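Local coordinates for protein acetate kinase (Entamoeba histolytica, PDB 4H0O) that is a probable magnesium-dependent acetate kinase of the ASKHA superfamily, interconverting acetate and acetyl phosphate with pyrophosphate as phosphoryl partner, at residues E51-E56 with T68-H73; I55-N60 with K78-F83; H203-A208 with G326-V331; K369-L374 with V385-E390. All coordinates share one frame; numbering follows the deposited sequence.

Interaction 1 (E51-E56 with T68-H73); sequences EKPFIE and TPILNH
Thr68 and Pro53 carry this contact, in which Thr68 grips the carbonyl oxygen of Pro53 with two donors. The backbone N of Thr68 donates to Pro53 O over 2.9 Å in a nearly straight bond (170° at the hydrogen). The hydroxyl reaches for the same oxygen: with chi1 at 43°, OG1 sits between the backbone N and the carbonyl carbon of Thr68 and makes a weak second bond to Pro53 O at 3.4 Å. It also lies against Phe54 CA.

The ring of Pro53 packs on Ile70 near the protein surface: Pro53 CG meets Ile70 CD1 at 3.7 Å, the two side chains roughly perpendicular. Deeper in, Ile55 sends its CD1 to CD1 of Leu71, 4.1 Å away, while Leu71 O accepts a bond from Asn43 ND2 of strand 36-44.

The Pro53-Thr68 bond follows in register on the backbone pairing of Ile55 with Ile66, so the contact lies at the open end of the antiparallel beta hairpin formed by strands 54-59 and 62-67, just where the chain leaves it for helix 73-86.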
loop_
_atom_site.group_PDB
_atom_site.type_symbol
_atom_site.label_atom_id
_atom_site.label_comp_id
_atom_site.label_asym_id
_atom_site.label_seq_id
_atom_site.Cartn_x
_atom_site.Cartn_y
_atom_site.Cartn_z
ATOM N N GLU B 51 -47.481 0.561 -20.116
ATOM C CA GLU B 51 -47.718 -0.111 -18.846
ATOM C C GLU B 51 -47.086 0.620 -17.652
ATOM O O GLU B 51 -46.455 1.667 -17.811
ATOM C CB GLU B 51 -47.135 -1.522 -18.956
ATOM C CG GLU B 51 -47.735 -2.569 -18.050
ATOM C CD GLU B 51 -46.714 -3.615 -17.657
ATOM O OE1 GLU B 51 -46.329 -4.435 -18.519
ATOM O OE2 GLU B 51 -46.283 -3.602 -16.487
ATOM N N LYS B 52 -47.260 0.044 -16.463
ATOM C CA LYS B 52 -46.755 0.597 -15.211
ATOM C C LYS B 52 -45.493 -0.152 -14.771
ATOM O O LYS B 52 -45.144 -1.171 -15.369
ATOM C CB LYS B 52 -47.832 0.454 -14.131
ATOM C CG LYS B 52 -49.223 0.874 -14.569
ATOM C CD LYS B 52 -50.215 0.712 -13.427
ATOM C CE LYS B 52 -51.650 0.767 -13.921
ATOM N NZ LYS B 52 -52.607 0.373 -12.850
ATOM N N PRO B 53 -44.799 0.347 -13.729
ATOM C CA PRO B 53 -43.709 -0.473 -13.188
ATOM C C PRO B 53 -44.286 -1.705 -12.499
ATOM O O PRO B 53 -45.427 -1.662 -12.032
ATOM C CB PRO B 53 -43.045 0.452 -12.164
ATOM C CG PRO B 53 -44.104 1.429 -11.792
ATOM C CD PRO B 53 -44.890 1.652 -13.048
ATOM N N PHE B 54 -43.515 -2.785 -12.439
ATOM C CA PHE B 54 -44.041 -4.049 -11.944
ATOM C C PHE B 54 -42.953 -4.938 -11.363
ATOM O O PHE B 54 -41.767 -4.748 -11.638
ATOM C CB PHE B 54 -44.753 -4.797 -13.078
ATOM C CG PHE B 54 -43.852 -5.147 -14.231
ATOM C CD1 PHE B 54 -43.567 -4.213 -15.215
ATOM C CD2 PHE B 54 -43.289 -6.410 -14.332
ATOM C CE1 PHE B 54 -42.743 -4.528 -16.276
ATOM C CE2 PHE B 54 -42.460 -6.732 -15.392
ATOM C CZ PHE B 54 -42.190 -5.790 -16.366
ATOM N N ILE B 55 -43.367 -5.912 -10.557
ATOM C CA ILE B 55 -42.472 -6.979 -10.135
ATOM C C ILE B 55 -42.585 -8.119 -11.140
ATOM O O ILE B 55 -43.686 -8.585 -11.437
ATOM C CB ILE B 55 -42.820 -7.503 -8.730
ATOM C CG1 ILE B 55 -42.865 -6.347 -7.729
ATOM C CG2 ILE B 55 -41.810 -8.554 -8.286
ATOM C CD1 ILE B 55 -43.197 -6.769 -6.315
ATOM N N GLU B 56 -41.452 -8.555 -11.680
ATOM C CA GLU B 56 -41.455 -9.677 -12.606
ATOM C C GLU B 56 -41.078 -10.957 -11.875
ATOM O O GLU B 56 -39.973 -11.079 -11.349
ATOM C CB GLU B 56 -40.493 -9.427 -13.769
ATOM C CG GLU B 56 -40.381 -10.591 -14.747
ATOM C CD GLU B 56 -39.729 -10.191 -16.058
ATOM O OE1 GLU B 56 -39.468 -8.984 -16.252
ATOM O OE2 GLU B 56 -39.481 -11.083 -16.898
ATOM N N THR B 68 -47.284 -2.449 -9.986
ATOM C CA THR B 68 -47.051 -1.872 -8.672
ATOM C C THR B 68 -46.708 -0.397 -8.807
ATOM O O THR B 68 -46.284 0.049 -9.874
ATOM C CB THR B 68 -45.866 -2.575 -7.968
ATOM O OG1 THR B 68 -44.803 -2.771 -8.909
ATOM C CG2 THR B 68 -46.281 -3.925 -7.405
ATOM N N PRO B 69 -46.887 0.371 -7.724
ATOM C CA PRO B 69 -46.285 1.706 -7.700
ATOM C C PRO B 69 -44.773 1.532 -7.603
ATOM O O PRO B 69 -44.310 0.399 -7.456
ATOM C CB PRO B 69 -46.820 2.309 -6.400
ATOM C CG PRO B 69 -48.018 1.468 -6.032
ATOM C CD PRO B 69 -47.699 0.099 -6.526
ATOM N N ILE B 70 -44.007 2.616 -7.687
ATOM C CA ILE B 70 -42.578 2.513 -7.419
ATOM C C ILE B 70 -42.409 2.119 -5.952
ATOM O O ILE B 70 -42.990 2.744 -5.062
ATOM C CB ILE B 70 -41.828 3.825 -7.721
ATOM C CG1 ILE B 70 -41.818 4.092 -9.227
ATOM C CG2 ILE B 70 -40.398 3.758 -7.201
ATOM C CD1 ILE B 70 -41.197 2.973 -10.038
ATOM N N LEU B 71 -41.635 1.066 -5.707
ATOM C CA LEU B 71 -41.518 0.504 -4.368
ATOM C C LEU B 71 -40.123 0.708 -3.789
ATOM O O LEU B 71 -39.124 0.610 -4.508
ATOM C CB LEU B 71 -41.846 -0.992 -4.400
ATOM C CG LEU B 71 -43.279 -1.377 -4.779
ATOM C CD1 LEU B 71 -43.404 -2.874 -5.034
ATOM C CD2 LEU B 71 -44.234 -0.946 -3.684
ATOM N N ASN B 72 -40.049 0.992 -2.490
ATOM C CA ASN B 72 -38.770 0.888 -1.799
ATOM C C ASN B 72 -38.453 -0.589 -1.560
ATOM O O ASN B 72 -39.184 -1.467 -2.023
ATOM C CB ASN B 72 -38.738 1.711 -0.498
ATOM C CG ASN B 72 -39.752 1.244 0.539
ATOM O OD1 ASN B 72 -40.125 0.071 0.588
ATOM N ND2 ASN B 72 -40.189 2.168 1.389
ATOM N N HIS B 73 -37.379 -0.872 -0.836
ATOM C CA HIS B 73 -36.993 -2.260 -0.613
ATOM C C HIS B 73 -37.926 -3.053 0.328
ATOM O O HIS B 73 -38.388 -4.132 -0.047
ATOM C CB HIS B 73 -35.519 -2.366 -0.203
ATOM C CG HIS B 73 -34.567 -1.911 -1.263
ATOM N ND1 HIS B 73 -34.465 -2.530 -2.491
ATOM C CD2 HIS B 73 -33.665 -0.897 -1.281
ATOM C CE1 HIS B 73 -33.549 -1.918 -3.219
ATOM N NE2 HIS B 73 -33.047 -0.926 -2.506
#

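Interaction 2 (I55-N60 with K78-F83); sequences IEHHLN and KLIIQF
His57 and Phe83 lie flat on one another and form the dense part of this contact. Their rings make a face-to-face stack with centroids 3.6 Å apart and planes only 8° from parallel; His57 CG stands over the centre of the phenyl ring, and His57 ND1 approaches Phe83 CD2 to 3.4 Å. The side chains come from strand and helix in opposing senses and overlap ring on ring. Phe83 reaches toward the strand with CG anti to its backbone N (chi1 167°), which lays the ring against one face of the imidazole. A hydrogen bond between His57 ND1 and Tyr28 OH, on strand 26-31, anchors the imidazole further.

Packing is looser to either side of the stack. Leu59 CD2 meets Phe83 CZ at 4.2 Å, and Ile55 CD1 stands just as far from Leu79 CB, while Ile80 CG1 comes obliquely to His57 CE1 at 4.4 Å. On the solvent side of the strand, Glu56 and His58 take no part in the helix contact but bond to each other: His58 NE2 donates in its own ring plane to Glu56 OE2 over 2.8 Å, meeting that oxygen from above the carboxylate plane.

The helix packs on one face of the antiparallel part of the N-terminal sheet, whose strands 54-59 and 62-67 extend the ribonuclease H-like core of the ASKHA fold.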
loop_
_atom_site.group_PDB
_atom_site.type_symbol
_atom_site.label_atom_id
_atom_site.label_comp_id
_atom_site.label_asym_id
_atom_site.label_seq_id
_atom_site.Cartn_x
_atom_site.Cartn_y
_atom_site.Cartn_z
ATOM N N ILE B 55 -43.367 -5.912 -10.557
ATOM C CA ILE B 55 -42.472 -6.979 -10.135
ATOM C C ILE B 55 -42.585 -8.119 -11.140
ATOM O O ILE B 55 -43.686 -8.585 -11.437
ATOM C CB ILE B 55 -42.820 -7.503 -8.730
ATOM C CG1 ILE B 55 -42.865 -6.347 -7.729
ATOM C CG2 ILE B 55 -41.810 -8.554 -8.286
ATOM C CD1 ILE B 55 -43.197 -6.769 -6.315
ATOM N N GLU B 56 -41.452 -8.555 -11.680
ATOM C CA GLU B 56 -41.455 -9.677 -12.606
ATOM C C GLU B 56 -41.078 -10.957 -11.875
ATOM O O GLU B 56 -39.973 -11.079 -11.349
ATOM C CB GLU B 56 -40.493 -9.427 -13.769
ATOM C CG GLU B 56 -40.381 -10.591 -14.747
ATOM C CD GLU B 56 -39.729 -10.191 -16.058
ATOM O OE1 GLU B 56 -39.468 -8.984 -16.252
ATOM O OE2 GLU B 56 -39.481 -11.083 -16.898
ATOM N N HIS B 57 -42.000 -11.911 -11.840
ATOM C CA HIS B 57 -41.729 -13.182 -11.186
ATOM C C HIS B 57 -41.450 -14.289 -12.198
ATOM O O HIS B 57 -42.166 -14.433 -13.190
ATOM C CB HIS B 57 -42.893 -13.573 -10.275
ATOM C CG HIS B 57 -43.063 -12.671 -9.094
ATOM N ND1 HIS B 57 -42.286 -12.771 -7.961
ATOM C CD2 HIS B 57 -43.931 -11.655 -8.865
ATOM C CE1 HIS B 57 -42.664 -11.856 -7.086
ATOM N NE2 HIS B 57 -43.662 -11.168 -7.610
ATOM N N HIS B 58 -40.392 -15.053 -11.946
ATOM C CA HIS B 58 -40.089 -16.236 -12.738
ATOM C C HIS B 58 -40.351 -17.467 -11.875
ATOM O O HIS B 58 -39.675 -17.695 -10.868
ATOM C CB HIS B 58 -38.645 -16.195 -13.253
ATOM C CG HIS B 58 -38.402 -15.112 -14.263
ATOM N ND1 HIS B 58 -37.164 -14.894 -14.841
ATOM C CD2 HIS B 58 -39.233 -14.195 -14.797
ATOM C CE1 HIS B 58 -37.255 -13.884 -15.685
ATOM N NE2 HIS B 58 -38.496 -13.438 -15.682
ATOM N N LEU B 59 -41.361 -18.239 -12.266
ATOM C CA LEU B 59 -41.840 -19.360 -11.466
ATOM C C LEU B 59 -42.133 -20.568 -12.347
ATOM O O LEU B 59 -43.022 -20.516 -13.203
ATOM C CB LEU B 59 -43.099 -18.952 -10.696
ATOM C CG LEU B 59 -43.871 -20.039 -9.945
ATOM C CD1 LEU B 59 -42.982 -20.728 -8.923
ATOM C CD2 LEU B 59 -45.109 -19.451 -9.276
ATOM N N ASN B 60 -41.372 -21.637 -12.132
ATOM C CA ASN B 60 -41.504 -22.863 -12.910
ATOM C C ASN B 60 -41.505 -22.588 -14.406
ATOM O O ASN B 60 -40.451 -22.493 -15.036
ATOM C CB ASN B 60 -42.776 -23.615 -12.512
ATOM C CG ASN B 60 -42.819 -25.024 -13.071
ATOM O OD1 ASN B 60 -41.784 -25.664 -13.250
ATOM N ND2 ASN B 60 -44.022 -25.513 -13.349
ATOM N N LYS B 78 -42.172 -7.264 1.255
ATOM C CA LYS B 78 -43.495 -7.687 1.707
ATOM C C LYS B 78 -44.333 -8.280 0.575
ATOM O O LYS B 78 -44.910 -9.363 0.713
ATOM C CB LYS B 78 -44.240 -6.507 2.343
ATOM C CG LYS B 78 -45.723 -6.757 2.580
ATOM C CD LYS B 78 -46.214 -6.045 3.836
ATOM C CE LYS B 78 -47.648 -6.438 4.171
ATOM N NZ LYS B 78 -48.017 -6.074 5.571
ATOM N N LEU B 79 -44.388 -7.567 -0.545
ATOM C CA LEU B 79 -45.182 -8.002 -1.692
ATOM C C LEU B 79 -44.613 -9.275 -2.325
ATOM O O LEU B 79 -45.357 -10.094 -2.867
ATOM C CB LEU B 79 -45.302 -6.873 -2.725
ATOM C CG LEU B 79 -46.510 -5.935 -2.597
ATOM C CD1 LEU B 79 -46.704 -5.448 -1.169
ATOM C CD2 LEU B 79 -46.379 -4.744 -3.536
ATOM N N ILE B 80 -43.294 -9.441 -2.245
ATOM C CA ILE B 80 -42.643 -10.663 -2.713
ATOM C C ILE B 80 -43.067 -11.856 -1.854
ATOM O O ILE B 80 -43.472 -12.898 -2.375
ATOM C CB ILE B 80 -41.103 -10.527 -2.695
ATOM C CG1 ILE B 80 -40.631 -9.624 -3.839
ATOM C CG2 ILE B 80 -40.437 -11.892 -2.805
ATOM C CD1 ILE B 80 -39.159 -9.256 -3.771
ATOM N N ILE B 81 -42.968 -11.686 -0.537
ATOM C CA ILE B 81 -43.375 -12.700 0.430
ATOM C C ILE B 81 -44.850 -13.064 0.252
ATOM O O ILE B 81 -45.230 -14.236 0.331
ATOM C CB ILE B 81 -43.121 -12.204 1.877
ATOM C CG1 ILE B 81 -41.616 -12.091 2.143
ATOM C CG2 ILE B 81 -43.774 -13.123 2.899
ATOM C CD1 ILE B 81 -41.267 -11.398 3.447
ATOM N N GLN B 82 -45.673 -12.051 0.001
ATOM C CA GLN B 82 -47.097 -12.252 -0.241
ATOM C C GLN B 82 -47.348 -13.076 -1.506
ATOM O O GLN B 82 -48.209 -13.957 -1.518
ATOM C CB GLN B 82 -47.809 -10.900 -0.332
ATOM C CG GLN B 82 -49.248 -10.969 -0.818
ATOM C CD GLN B 82 -49.978 -9.651 -0.635
ATOM O OE1 GLN B 82 -49.748 -8.932 0.338
ATOM N NE2 GLN B 82 -50.860 -9.325 -1.575
ATOM N N PHE B 83 -46.590 -12.792 -2.562
ATOM C CA PHE B 83 -46.714 -13.521 -3.820
ATOM C C PHE B 83 -46.412 -15.003 -3.641
ATOM O O PHE B 83 -47.097 -15.855 -4.206
ATOM C CB PHE B 83 -45.777 -12.930 -4.876
ATOM C CG PHE B 83 -45.599 -13.799 -6.099
ATOM C CD1 PHE B 83 -46.506 -13.740 -7.149
ATOM C CD2 PHE B 83 -44.512 -14.657 -6.208
ATOM C CE1 PHE B 83 -46.339 -14.531 -8.277
ATOM C CE2 PHE B 83 -44.341 -15.451 -7.333
ATOM C CZ PHE B 83 -45.255 -15.387 -8.366
#

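Interaction 3 (H203-A208 with G326-V331); sequences HSKIIA and GLDLLV
Ile207 is wedged between Leu327 and Leu330 at the apolar centre of this strand pair. Its CG1 lies 4.0 Å from Leu327 CD1, and its CG2 branch meets Leu330 CD1 at 3.9 Å. Helix 299-324 covers this face through Ile317, Leu320 and Ile324. On the opposite face, Val331 CG1 presses tightly on Ala208 CB at 3.4 Å; with chi1 at 63° this branch stands between the backbone N and the carbonyl carbon. Ile206 and Ala208 are met there by Ile192 and Tyr188 of helix 185-195.

Strands 205-211 and 329-333 run parallel in the middle of the mixed sheet of the second ribonuclease H-like domain, flanked by helices as is usual in ASKHA proteins. Ile207 holds its neighbour twice, its N donating to Leu329 O and its O accepting from Val331 N, both over 3.1 Å.

Toward the strand starts, Lys205 O accepts from Asp328 N at 2.9 Å and, weakly, from Leu329 N. The carboxylate of Asp328 takes up the facing amide: Lys205 N donates to Asp328 OD2 over 3.0 Å, from above the carboxylate plane. The aliphatic part of Lys205 passes along Gly326, and its NZ bonds to Ile324 O.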
loop_
_atom_site.group_PDB
_atom_site.type_symbol
_atom_site.label_atom_id
_atom_site.label_comp_id
_atom_site.label_asym_id
_atom_site.label_seq_id
_atom_site.Cartn_x
_atom_site.Cartn_y
_atom_site.Cartn_z
ATOM N N HIS B 203 -3.896 -27.315 4.575
ATOM C CA HIS B 203 -2.441 -27.235 4.479
ATOM C C HIS B 203 -2.068 -26.510 3.195
ATOM O O HIS B 203 -1.389 -27.065 2.326
ATOM C CB HIS B 203 -1.815 -28.631 4.512
ATOM C CG HIS B 203 -2.142 -29.407 5.748
ATOM N ND1 HIS B 203 -1.468 -29.235 6.938
ATOM C CD2 HIS B 203 -3.083 -30.357 5.987
ATOM C CE1 HIS B 203 -1.973 -30.044 7.854
ATOM N NE2 HIS B 203 -2.955 -30.734 7.298
ATOM N N SER B 204 -2.517 -25.264 3.087
ATOM C CA SER B 204 -2.372 -24.499 1.858
ATOM C C SER B 204 -2.138 -23.026 2.151
ATOM O O SER B 204 -2.630 -22.494 3.150
ATOM C CB SER B 204 -3.630 -24.645 1.002
ATOM O OG SER B 204 -4.763 -24.117 1.676
ATOM N N LYS B 205 -1.377 -22.376 1.278
ATOM C CA LYS B 205 -1.234 -20.927 1.311
ATOM C C LYS B 205 -1.883 -20.375 0.052
ATOM O O LYS B 205 -1.405 -20.607 -1.064
ATOM C CB LYS B 205 0.238 -20.529 1.393
ATOM C CG LYS B 205 0.896 -20.925 2.704
ATOM C CD LYS B 205 2.393 -20.680 2.682
ATOM C CE LYS B 205 3.018 -21.096 4.000
ATOM N NZ LYS B 205 2.313 -20.466 5.151
ATOM N N ILE B 206 -2.985 -19.659 0.240
ATOM C CA ILE B 206 -3.808 -19.219 -0.874
ATOM C C ILE B 206 -3.911 -17.699 -0.896
ATOM O O ILE B 206 -4.108 -17.069 0.147
ATOM C CB ILE B 206 -5.221 -19.834 -0.778
ATOM C CG1 ILE B 206 -5.125 -21.360 -0.679
ATOM C CG2 ILE B 206 -6.077 -19.428 -1.965
ATOM C CD1 ILE B 206 -6.465 -22.068 -0.577
ATOM N N ILE B 207 -3.742 -17.115 -2.080
ATOM C CA ILE B 207 -4.042 -15.705 -2.281
ATOM C C ILE B 207 -5.217 -15.611 -3.245
ATOM O O ILE B 207 -5.135 -16.061 -4.393
ATOM C CB ILE B 207 -2.833 -14.914 -2.832
ATOM C CG1 ILE B 207 -1.719 -14.840 -1.786
ATOM C CG2 ILE B 207 -3.252 -13.506 -3.235
ATOM C CD1 ILE B 207 -0.494 -14.052 -2.230
ATOM N N ALA B 208 -6.320 -15.044 -2.769
ATOM C CA ALA B 208 -7.518 -14.905 -3.589
ATOM C C ALA B 208 -7.683 -13.465 -4.055
ATOM O O ALA B 208 -7.444 -12.528 -3.292
ATOM C CB ALA B 208 -8.739 -15.353 -2.822
ATOM N N GLY B 326 4.488 -17.701 1.731
ATOM C CA GLY B 326 4.546 -18.478 0.504
ATOM C C GLY B 326 3.273 -18.432 -0.322
ATOM O O GLY B 326 2.364 -17.651 -0.036
ATOM N N LEU B 327 3.211 -19.274 -1.351
ATOM C CA LEU B 327 2.086 -19.278 -2.280
ATOM C C LEU B 327 1.959 -20.614 -3.010
ATOM O O LEU B 327 2.846 -20.997 -3.778
ATOM C CB LEU B 327 2.245 -18.152 -3.306
ATOM C CG LEU B 327 1.199 -18.117 -4.421
ATOM C CD1 LEU B 327 -0.174 -17.854 -3.834
ATOM C CD2 LEU B 327 1.546 -17.067 -5.472
ATOM N N ASP B 328 0.853 -21.314 -2.773
ATOM C CA ASP B 328 0.571 -22.561 -3.471
ATOM C C ASP B 328 -0.457 -22.355 -4.582
ATOM O O ASP B 328 -0.362 -22.961 -5.654
ATOM C CB ASP B 328 0.058 -23.616 -2.491
ATOM C CG ASP B 328 1.044 -23.910 -1.380
ATOM O OD1 ASP B 328 2.261 -23.944 -1.660
ATOM O OD2 ASP B 328 0.599 -24.103 -0.227
ATOM N N LEU B 329 -1.439 -21.495 -4.322
ATOM C CA LEU B 329 -2.549 -21.312 -5.251
ATOM C C LEU B 329 -3.005 -19.864 -5.336
ATOM O O LEU B 329 -3.380 -19.259 -4.325
ATOM C CB LEU B 329 -3.736 -22.197 -4.854
ATOM C CG LEU B 329 -4.998 -22.058 -5.716
ATOM C CD1 LEU B 329 -4.720 -22.504 -7.141
ATOM C CD2 LEU B 329 -6.169 -22.842 -5.129
ATOM N N LEU B 330 -2.968 -19.318 -6.551
ATOM C CA LEU B 330 -3.523 -17.998 -6.828
ATOM C C LEU B 330 -4.881 -18.178 -7.504
ATOM O O LEU B 330 -4.990 -18.881 -8.515
ATOM C CB LEU B 330 -2.579 -17.193 -7.729
ATOM C CG LEU B 330 -3.039 -15.787 -8.128
ATOM C CD1 LEU B 330 -3.018 -14.855 -6.931
ATOM C CD2 LEU B 330 -2.196 -15.214 -9.269
ATOM N N VAL B 331 -5.917 -17.563 -6.945
ATOM C CA VAL B 331 -7.265 -17.742 -7.475
ATOM C C VAL B 331 -7.937 -16.424 -7.840
ATOM O O VAL B 331 -7.941 -15.477 -7.054
ATOM C CB VAL B 331 -8.163 -18.500 -6.477
ATOM C CG1 VAL B 331 -8.329 -17.698 -5.197
ATOM C CG2 VAL B 331 -9.515 -18.802 -7.106
#

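Interaction 4 (K369-L374 with V385-E390); sequences KKIEFL and VAPNDE
Val385 meets the first segment on two sides. Its CG1 lies 4.0 Å from Leu374 CD1, whereas its CG2 touches Glu372 CG, the two side chains lying alongside and pointing the same way. Val385 O takes a CA-H...O contact from Ile371, with Ile371 CA 3.3 Å away and an angle of 168° at the hydrogen. Glu372 and Val385 are antiparallel partners in a hydrogen-bonded position, yet Glu372 N stands 3.6 Å from Val385 O and no hydrogen bond forms. Short strand 372-373 is the outermost strand on this side of the second ribonuclease H-like domain's mixed sheet, its pairing completed by a backbone bond between Leu374 and Val383.

Ala386 offers CB to Ile371 CG1 at 4.0 Å. Next, Pro387 brings CD to within 3.5 Å of Ile371 CG1 and sets CG against Lys370 CA. Beyond Pro387 the chain leaves the first segment; Asn388 bonds through ND2 to Ser187 OG. Asp389 N-caps helix 390-402, and Glu390 OE2 makes a weak hydrogen bond to ND2 of Asn20, the other predicted magnesium ligand.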
loop_
_atom_site.group_PDB
_atom_site.type_symbol
_atom_site.label_atom_id
_atom_site.label_comp_id
_atom_site.label_asym_id
_atom_site.label_seq_id
_atom_site.Cartn_x
_atom_site.Cartn_y
_atom_site.Cartn_z
ATOM N N LYS B 369 -16.949 -20.135 -15.652
ATOM C CA LYS B 369 -18.261 -20.700 -15.353
ATOM C C LYS B 369 -18.137 -21.834 -14.343
ATOM O O LYS B 369 -19.113 -22.207 -13.688
ATOM C CB LYS B 369 -18.957 -21.181 -16.627
ATOM C CG LYS B 369 -19.457 -20.045 -17.508
ATOM C CD LYS B 369 -20.175 -18.999 -16.666
ATOM C CE LYS B 369 -20.562 -17.773 -17.480
ATOM N NZ LYS B 369 -21.066 -16.677 -16.600
ATOM N N LYS B 370 -16.923 -22.359 -14.197
ATOM C CA LYS B 370 -16.647 -23.418 -13.228
ATOM C C LYS B 370 -15.169 -23.448 -12.838
ATOM O O LYS B 370 -14.308 -23.024 -13.610
ATOM C CB LYS B 370 -17.073 -24.779 -13.785
ATOM C CG LYS B 370 -16.274 -25.230 -14.996
ATOM C CD LYS B 370 -16.506 -26.704 -15.291
ATOM C CE LYS B 370 -15.579 -27.199 -16.390
ATOM N NZ LYS B 370 -15.915 -28.585 -16.818
ATOM N N ILE B 371 -14.886 -23.951 -11.641
ATOM C CA ILE B 371 -13.516 -24.036 -11.150
ATOM C C ILE B 371 -12.647 -24.871 -12.087
ATOM O O ILE B 371 -12.897 -26.059 -12.286
ATOM C CB ILE B 371 -13.459 -24.645 -9.736
ATOM C CG1 ILE B 371 -14.258 -23.785 -8.755
ATOM C CG2 ILE B 371 -12.016 -24.787 -9.276
ATOM C CD1 ILE B 371 -14.369 -24.385 -7.369
ATOM N N GLU B 372 -11.627 -24.239 -12.659
ATOM C CA GLU B 372 -10.722 -24.921 -13.576
ATOM C C GLU B 372 -9.328 -24.304 -13.536
ATOM O O GLU B 372 -9.174 -23.086 -13.633
ATOM C CB GLU B 372 -11.274 -24.879 -15.003
ATOM C CG GLU B 372 -11.813 -23.521 -15.420
ATOM C CD GLU B 372 -12.379 -23.526 -16.826
ATOM O OE1 GLU B 372 -11.671 -23.974 -17.753
ATOM O OE2 GLU B 372 -13.533 -23.083 -17.006
ATOM N N PHE B 373 -8.315 -25.151 -13.393
ATOM C CA PHE B 373 -6.932 -24.691 -13.343
ATOM C C PHE B 373 -6.463 -24.206 -14.709
ATOM O O PHE B 373 -6.698 -24.859 -15.725
ATOM C CB PHE B 373 -6.014 -25.807 -12.838
ATOM C CG PHE B 373 -6.251 -26.183 -11.402
ATOM C CD1 PHE B 373 -7.222 -27.111 -11.066
ATOM C CD2 PHE B 373 -5.502 -25.606 -10.390
ATOM C CE1 PHE B 373 -7.442 -27.459 -9.747
ATOM C CE2 PHE B 373 -5.717 -25.950 -9.068
ATOM C CZ PHE B 373 -6.688 -26.877 -8.746
ATOM N N LEU B 374 -5.799 -23.054 -14.728
ATOM C CA LEU B 374 -5.299 -22.479 -15.968
ATOM C C LEU B 374 -3.800 -22.728 -16.133
ATOM O O LEU B 374 -3.242 -22.519 -17.211
ATOM C CB LEU B 374 -5.609 -20.981 -16.015
ATOM C CG LEU B 374 -7.068 -20.622 -15.723
ATOM C CD1 LEU B 374 -7.330 -19.126 -15.873
ATOM C CD2 LEU B 374 -7.992 -21.420 -16.625
ATOM N N VAL B 385 -9.494 -20.146 -11.579
ATOM C CA VAL B 385 -10.625 -19.239 -11.450
ATOM C C VAL B 385 -11.699 -19.976 -10.665
ATOM O O VAL B 385 -11.896 -21.179 -10.858
ATOM C CB VAL B 385 -11.184 -18.819 -12.824
ATOM C CG1 VAL B 385 -10.283 -17.789 -13.474
ATOM C CG2 VAL B 385 -11.343 -20.034 -13.736
ATOM N N ALA B 386 -12.384 -19.266 -9.772
ATOM C CA ALA B 386 -13.420 -19.884 -8.952
ATOM C C ALA B 386 -14.661 -18.999 -8.872
ATOM O O ALA B 386 -14.580 -17.851 -8.435
ATOM C CB ALA B 386 -12.887 -20.194 -7.563
ATOM N N PRO B 387 -15.812 -19.540 -9.304
ATOM C CA PRO B 387 -17.108 -18.844 -9.318
ATOM C C PRO B 387 -17.551 -18.384 -7.928
ATOM O O PRO B 387 -17.296 -19.081 -6.944
ATOM C CB PRO B 387 -18.073 -19.917 -9.830
ATOM C CG PRO B 387 -17.222 -20.850 -10.621
ATOM C CD PRO B 387 -15.892 -20.875 -9.925
ATOM N N ASN B 388 -18.215 -17.233 -7.862
ATOM C CA ASN B 388 -18.710 -16.695 -6.597
ATOM C C ASN B 388 -20.056 -15.987 -6.756
ATOM O O ASN B 388 -20.230 -14.865 -6.276
ATOM C CB ASN B 388 -17.690 -15.729 -5.982
ATOM C CG ASN B 388 -17.461 -14.496 -6.841
ATOM O OD1 ASN B 388 -17.519 -14.565 -8.071
ATOM N ND2 ASN B 388 -17.211 -13.359 -6.196
ATOM N N ASP B 389 -20.998 -16.641 -7.431
ATOM C CA ASP B 389 -22.333 -16.078 -7.639
ATOM C C ASP B 389 -22.952 -15.604 -6.325
ATOM O O ASP B 389 -23.020 -16.359 -5.351
ATOM C CB ASP B 389 -23.252 -17.095 -8.323
ATOM C CG ASP B 389 -24.712 -16.667 -8.310
ATOM O OD1 ASP B 389 -25.133 -15.935 -9.231
ATOM O OD2 ASP B 389 -25.444 -17.069 -7.379
ATOM N N GLU B 390 -23.390 -14.346 -6.314
ATOM C CA GLU B 390 -23.898 -13.680 -5.116
ATOM C C GLU B 390 -24.896 -14.490 -4.288
ATOM O O GLU B 390 -24.794 -14.535 -3.061
ATOM C CB GLU B 390 -24.542 -12.343 -5.489
ATOM C CG GLU B 390 -23.583 -11.296 -6.021
ATOM C CD GLU B 390 -24.228 -9.925 -6.119
ATOM O OE1 GLU B 390 -24.049 -9.115 -5.184
ATOM O OE2 GLU B 390 -24.918 -9.661 -7.128
#

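After three earlier strands of the N-terminal sheet, the chain builds strand 54-59, from which interactions 1 and 2 both start, sharing Ile55 and Glu56. Interaction 1 closes the hairpin as the chain leaves it; interaction 2 closes a slightly longer loop on helix 73-86, so the two overlap rather than nest. They meet where Leu71 and Thr68 pack on Leu79. Much later, interaction 3 closes a long loop, about half of it helical, by bringing residues 203-208 and 326-331 together, and interaction 4 follows in series with a short loop on the same sheet. These two touch where Val331 packs on Ala386 and Leu329 on Phe373. Interactions 1 and 3, with centres about 46 Å apart, belong to different sheets.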